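Local coordinates for pili retraction protein PilT (Thermus thermophilus, PDB 5FL3) that probably binds and hydrolyses ATP to power the retraction of type IV pili, at residues L120-E123 against V124-L128; I247-I250 against I251-P255; A350-P353 against H354-R357. One frame throughout, in Å; residues are numbered along the deposited sequence.

Interaction 1: residues L120-E123 against V124-L128; sequences LPRE and VMESL
Pro121 O accepts from Met125 N at 3.1 Å, Arg122 O from Glu126 N and Glu123 O from Ser127 N, three successive i to i+4 bonds that open helix 122-130. Pro121 stands at the N-cap, its side chain alongside that of Val124 and pointing the same way, with Pro121 CG 4.1 Å from Val124 CB.

On the next face of this first turn Arg122 reaches forward to Glu126. Its CG lies anti to the backbone N (chi1 173°), and a bend at chi3 brings the guanidinium back, so that Arg122 NH1 gives a salt bridge to Glu126 OE2 at 2.7 Å. The carboxylate oxygen sits at the guanidinium edge, in its plane, but is itself met on its anti side and from somewhat out of the carboxylate plane, the two planes being 69° apart. The aliphatic part of the arginine joins in, Arg122 CG running 3.5 Å from Glu126 OE2. This is the i to i+4 ion pair of a helix's opening turn, here in the P-loop ATPase domain, and Arg122 NE has a second carboxylate in Glu116.

Deeper in, Leu120 CB meets Met125 CG at 4.0 Å, and Met125 CG also lies 3.4 Å from Pro121 O. Leu120 further packs on Leu289 and Leu291 of strand 287-295, while Met125 reaches Leu274 of strand 270-280.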
# COMPACT_ATOMS: atom_id res chain seq x y z
N LEU A 120 9.37 8.44 5.36
CA LEU A 120 8.31 9.38 4.95
C LEU A 120 8.47 10.68 5.73
O LEU A 120 8.50 10.66 6.96
CB LEU A 120 6.92 8.80 5.23
CG LEU A 120 6.35 7.51 4.63
CD1 LEU A 120 5.28 6.96 5.57
CD2 LEU A 120 5.72 7.80 3.30
N PRO A 121 8.58 11.81 5.02
CA PRO A 121 8.84 13.11 5.69
C PRO A 121 7.73 13.52 6.66
O PRO A 121 6.59 13.77 6.26
CB PRO A 121 8.95 14.10 4.53
CG PRO A 121 8.33 13.39 3.33
CD PRO A 121 8.56 11.92 3.55
N ARG A 122 8.09 13.59 7.94
CA ARG A 122 7.13 13.72 9.02
C ARG A 122 6.23 14.92 8.86
O ARG A 122 5.02 14.83 9.07
CB ARG A 122 7.84 13.78 10.37
CG ARG A 122 6.86 14.08 11.51
CD ARG A 122 7.35 13.60 12.86
NE ARG A 122 7.39 12.14 12.97
CZ ARG A 122 6.35 11.40 13.34
NH1 ARG A 122 5.18 11.97 13.63
NH2 ARG A 122 6.46 10.08 13.41
N GLU A 123 6.83 16.05 8.49
CA GLU A 123 6.12 17.31 8.42
C GLU A 123 5.05 17.27 7.35
O GLU A 123 3.92 17.69 7.57
CB GLU A 123 7.10 18.46 8.16
CG GLU A 123 6.58 19.81 8.59
CD GLU A 123 7.49 20.94 8.14
OE1 GLU A 123 8.66 20.65 7.79
OE2 GLU A 123 7.02 22.10 8.12
N VAL A 124 5.41 16.74 6.19
CA VAL A 124 4.44 16.53 5.11
C VAL A 124 3.29 15.61 5.54
O VAL A 124 2.12 15.89 5.27
CB VAL A 124 5.12 15.92 3.88
CG1 VAL A 124 4.09 15.51 2.85
CG2 VAL A 124 6.12 16.91 3.30
N MET A 125 3.62 14.51 6.21
CA MET A 125 2.61 13.55 6.60
C MET A 125 1.60 14.18 7.55
O MET A 125 0.39 14.17 7.29
CB MET A 125 3.26 12.33 7.25
CG MET A 125 4.06 11.46 6.30
SD MET A 125 3.18 10.91 4.82
CE MET A 125 3.79 12.05 3.58
N GLU A 126 2.09 14.75 8.64
CA GLU A 126 1.23 15.37 9.63
C GLU A 126 0.38 16.50 9.05
O GLU A 126 -0.75 16.75 9.48
CB GLU A 126 2.07 15.88 10.80
CG GLU A 126 2.70 14.75 11.57
CD GLU A 126 3.60 15.22 12.67
OE1 GLU A 126 3.86 16.44 12.71
OE2 GLU A 126 4.04 14.37 13.48
N SER A 127 0.92 17.18 8.05
CA SER A 127 0.19 18.25 7.39
C SER A 127 -1.03 17.68 6.64
O SER A 127 -2.13 18.20 6.75
CB SER A 127 1.12 19.01 6.44
OG SER A 127 0.42 20.06 5.82
N LEU A 128 -0.81 16.60 5.89
CA LEU A 128 -1.86 15.91 5.16
C LEU A 128 -2.90 15.29 6.10
O LEU A 128 -4.10 15.32 5.82
CB LEU A 128 -1.26 14.83 4.27
CG LEU A 128 -0.52 15.24 3.00
CD1 LEU A 128 0.28 14.06 2.45
CD2 LEU A 128 -1.48 15.79 1.94

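Interaction 2: residues I247-I250 against I251-P255; sequences INRI and IDFFP
Arg249 and Phe253, four residues apart where helix 243-251 gives way to a loop, form a cation-pi stack. The guanidinium lies over one face of the ring, with Arg249 CZ 4.0 Å from the centroid of Phe253 and only 15° off the ring normal; the planes are inclined by 28°. Arg249 NH1 makes the nearest approach, 3.4 Å from Phe253 CD2 and displaced toward the rim, whereas Arg249 NH2 lies beyond, near CZ and CE1 of the Phe253 ring. The arginine gets there by a bend at chi2 (50°), which turns a chain that leaves the helix outward back along it toward the ring.

Backbone hydrogen bonds carry the helix to its end. Asp252 N donates to Asn248 O at 2.8 Å and Ile251 N, at longer range, to Ile247 O. The spacing then shortens, for Phe253 N makes a weak bond to Ile250 O, three residues back. A type I beta turn from Ile251 to Phe254, closed by Phe254 N on Ile251 O, overlaps this last bond and takes the chain toward helix 259-269. This helix end lies in the P-loop ATPase domain, where Ile250 and Phe253 rest on Leu238 of strand 233-238 in its mixed sheet and on Val221 of helix 218-230.

Apolar packing adds to this. Ile247 and Ile251 lie side by side, with Ile247 CG2 4.0 Å from Ile251 CD1. The carbonyl oxygen Ile250 O sits at the edge of the Phe254 ring, 3.3 Å from Phe254 CD1. Ile251 also touches the side chains of His259 and Arg263.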
# COMPACT_ATOMS: atom_id res chain seq x y z
N ILE A 247 -2.50 11.31 -12.19
CA ILE A 247 -3.49 12.27 -12.62
C ILE A 247 -4.16 11.83 -13.91
O ILE A 247 -5.40 11.79 -13.99
CB ILE A 247 -2.86 13.64 -12.81
CG1 ILE A 247 -2.51 14.24 -11.44
CG2 ILE A 247 -3.78 14.53 -13.59
CD1 ILE A 247 -1.70 15.50 -11.48
N ASN A 248 -3.36 11.44 -14.90
CA ASN A 248 -3.90 11.04 -16.19
C ASN A 248 -4.69 9.76 -16.10
O ASN A 248 -5.69 9.59 -16.80
CB ASN A 248 -2.79 10.88 -17.22
CG ASN A 248 -2.22 12.21 -17.63
OD1 ASN A 248 -2.96 13.17 -17.81
ND2 ASN A 248 -0.90 12.27 -17.77
N ARG A 249 -4.25 8.87 -15.23
CA ARG A 249 -4.95 7.59 -15.09
C ARG A 249 -6.37 7.75 -14.54
O ARG A 249 -7.30 7.15 -15.08
CB ARG A 249 -4.16 6.65 -14.20
CG ARG A 249 -4.65 5.23 -14.31
CD ARG A 249 -4.75 4.83 -15.78
NE ARG A 249 -5.50 3.59 -15.94
CZ ARG A 249 -6.81 3.53 -16.11
NH1 ARG A 249 -7.53 4.64 -16.13
NH2 ARG A 249 -7.41 2.35 -16.25
N ILE A 250 -6.51 8.54 -13.48
CA ILE A 250 -7.81 8.93 -12.95
C ILE A 250 -8.76 9.50 -14.01
O ILE A 250 -9.93 9.13 -14.06
CB ILE A 250 -7.66 9.97 -11.82
CG1 ILE A 250 -7.13 9.29 -10.58
CG2 ILE A 250 -8.99 10.67 -11.54
CD1 ILE A 250 -6.22 10.13 -9.82
N ILE A 251 -8.25 10.42 -14.83
CA ILE A 251 -9.07 11.01 -15.89
C ILE A 251 -9.42 9.98 -16.96
O ILE A 251 -10.56 9.91 -17.41
CB ILE A 251 -8.37 12.21 -16.55
CG1 ILE A 251 -8.19 13.34 -15.53
CG2 ILE A 251 -9.16 12.70 -17.75
CD1 ILE A 251 -7.08 14.31 -15.89
N ASP A 252 -8.44 9.16 -17.35
CA ASP A 252 -8.67 8.13 -18.36
C ASP A 252 -9.65 7.05 -17.91
O ASP A 252 -10.00 6.18 -18.69
CB ASP A 252 -7.35 7.47 -18.78
CG ASP A 252 -6.51 8.37 -19.69
OD1 ASP A 252 -6.97 9.47 -20.07
OD2 ASP A 252 -5.39 7.96 -20.04
N PHE A 253 -10.11 7.10 -16.66
CA PHE A 253 -11.16 6.19 -16.24
C PHE A 253 -12.52 6.57 -16.84
O PHE A 253 -13.46 5.78 -16.84
CB PHE A 253 -11.29 6.16 -14.72
CG PHE A 253 -10.49 5.09 -14.06
CD1 PHE A 253 -10.91 3.77 -14.13
CD2 PHE A 253 -9.33 5.40 -13.37
CE1 PHE A 253 -10.18 2.78 -13.52
CE2 PHE A 253 -8.60 4.41 -12.75
CZ PHE A 253 -9.02 3.10 -12.82
N PHE A 254 -12.63 7.80 -17.35
CA PHE A 254 -13.92 8.33 -17.75
C PHE A 254 -14.08 8.45 -19.26
O PHE A 254 -13.10 8.52 -20.00
CB PHE A 254 -14.15 9.69 -17.09
CG PHE A 254 -14.27 9.60 -15.60
CD1 PHE A 254 -13.14 9.46 -14.79
CD2 PHE A 254 -15.52 9.60 -15.00
CE1 PHE A 254 -13.26 9.34 -13.41
CE2 PHE A 254 -15.64 9.48 -13.61
CZ PHE A 254 -14.51 9.35 -12.82
N PRO A 255 -15.34 8.43 -19.73
CA PRO A 255 -15.59 8.83 -21.11
C PRO A 255 -15.05 10.22 -21.40
O PRO A 255 -15.07 11.10 -20.55
CB PRO A 255 -17.11 8.76 -21.22
CG PRO A 255 -17.47 7.62 -20.28
CD PRO A 255 -16.51 7.78 -19.12

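Interaction 3: residues A350-P353 against H354-R357; sequences ATSP and HEFR
Ser352 and Glu355 meet at the start of helix 353-361, and the glutamate side chain can be followed outward from the backbone. Glu355 CB lies 3.1 Å from Ser352 OG, with Ser352 O somewhat farther off. Glu355 CG stays beside the same hydroxyl oxygen; chi1 of -70° sets it next to the backbone N, and so on the serine side. Glu355 CD lies 3.7 Å from Ser352 OG. Of the two carboxylate oxygens, Glu355 OE2 remains 3.6 Å from Ser352 OG, while OE1 forms a salt bridge with Lys314, so the charged end is held from outside the helix and the methylenes pass along the serine.

Ser352 is at the N-cap. Glu355 N donates to Ser352 OG at 2.9 Å, with an angle of 156° at the hydrogen, which satisfies one of the amides of the first turn that have no carbonyl a turn earlier. With an alanine at Ser352 the hydroxyl is gone, and Glu355 N is likely to lose this acceptor and the first turn its cap. Behind the cap, Ser352 N and Thr351 N are bonded to the carboxylate of Asp329, which ties the approaching loop to helix 328-337.

On the inner side Ala350 CB touches Phe356 CB at 4.0 Å. With CG of Phe356 anti to the backbone N (chi1 177°), the ring is carried away from the loop and packs among Leu343, Ala346 and Leu347 of helix 343-349 and Val333 of helix 328-337.

A serine side chain accepting from the amide three residues on is the classical N-cap; here Pro353 follows it, in the tight connection between two C-terminal helices.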
# COMPACT_ATOMS: atom_id res chain seq x y z
N ALA A 350 15.14 6.00 -12.30
CA ALA A 350 14.92 7.40 -12.65
C ALA A 350 13.85 7.59 -13.73
O ALA A 350 13.85 6.89 -14.74
CB ALA A 350 16.23 8.04 -13.08
N THR A 351 12.95 8.56 -13.50
CA THR A 351 11.89 8.90 -14.45
C THR A 351 12.46 9.18 -15.84
O THR A 351 11.94 8.70 -16.85
CB THR A 351 11.07 10.11 -13.96
OG1 THR A 351 10.30 9.74 -12.81
CG2 THR A 351 10.14 10.62 -15.05
N SER A 352 13.52 9.97 -15.89
CA SER A 352 14.35 10.02 -17.09
C SER A 352 15.82 9.98 -16.67
O SER A 352 16.34 10.95 -16.12
CB SER A 352 14.05 11.28 -17.92
OG SER A 352 15.03 12.27 -17.70
N PRO A 353 16.49 8.84 -16.94
CA PRO A 353 17.89 8.57 -16.61
C PRO A 353 18.84 9.64 -17.13
O PRO A 353 20.02 9.69 -16.75
CB PRO A 353 18.17 7.23 -17.30
CG PRO A 353 17.13 7.12 -18.36
CD PRO A 353 15.91 7.79 -17.79
N HIS A 354 18.30 10.48 -18.00
CA HIS A 354 18.98 11.66 -18.50
C HIS A 354 18.91 12.80 -17.49
O HIS A 354 19.94 13.26 -16.99
CB HIS A 354 18.35 12.11 -19.82
CG HIS A 354 18.95 13.36 -20.38
ND1 HIS A 354 20.05 13.35 -21.21
CD2 HIS A 354 18.62 14.66 -20.21
CE1 HIS A 354 20.37 14.59 -21.54
NE2 HIS A 354 19.51 15.40 -20.95
N GLU A 355 17.69 13.23 -17.16
CA GLU A 355 17.48 14.35 -16.24
C GLU A 355 18.12 14.05 -14.89
O GLU A 355 18.40 14.96 -14.11
CB GLU A 355 15.98 14.68 -16.08
CG GLU A 355 15.33 15.31 -17.35
CD GLU A 355 13.84 15.70 -17.17
OE1 GLU A 355 13.54 16.51 -16.26
OE2 GLU A 355 12.99 15.22 -17.96
N PHE A 356 18.40 12.78 -14.64
CA PHE A 356 19.06 12.37 -13.41
C PHE A 356 20.51 12.87 -13.33
O PHE A 356 20.87 13.57 -12.38
CB PHE A 356 19.04 10.85 -13.25
CG PHE A 356 19.77 10.36 -12.03
CD1 PHE A 356 19.23 10.53 -10.77
CD2 PHE A 356 21.01 9.74 -12.15
CE1 PHE A 356 19.91 10.09 -9.65
CE2 PHE A 356 21.68 9.30 -11.03
CZ PHE A 356 21.13 9.47 -9.78
N ARG A 357 21.33 12.50 -14.32
CA ARG A 357 22.77 12.82 -14.24
C ARG A 357 23.01 14.33 -14.29
O ARG A 357 23.89 14.84 -13.61
CB ARG A 357 23.55 12.10 -15.34
CG ARG A 357 25.07 12.39 -15.35
CD ARG A 357 25.78 12.04 -14.03
NE ARG A 357 27.24 12.23 -14.14
CZ ARG A 357 28.09 12.32 -13.11
NH1 ARG A 357 27.64 12.24 -11.87
NH2 ARG A 357 29.39 12.49 -13.34

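Overall arrangement
The three contacts follow one another along the chain without touching, their centres 26 to 27 Å apart. Each marks a helix boundary: interactions 1 and 3 lie at N-terminal ends, interaction 2 at a C-terminal end. Interaction 1 is near the nucleotide, the Leu120 side chain being about 5 Å from bound ADP and about 4 Å from that of Leu118, a residue of the ADP site. Interaction 2 belongs to the same ATPase domain but stands further back, with the side chain of Arg249 about 12 Å from that of Lys146 in the P-loop. Interaction 3 lies among the C-terminal helices, away from the nucleotide site, its nearest atoms about 11 Å from interaction 2.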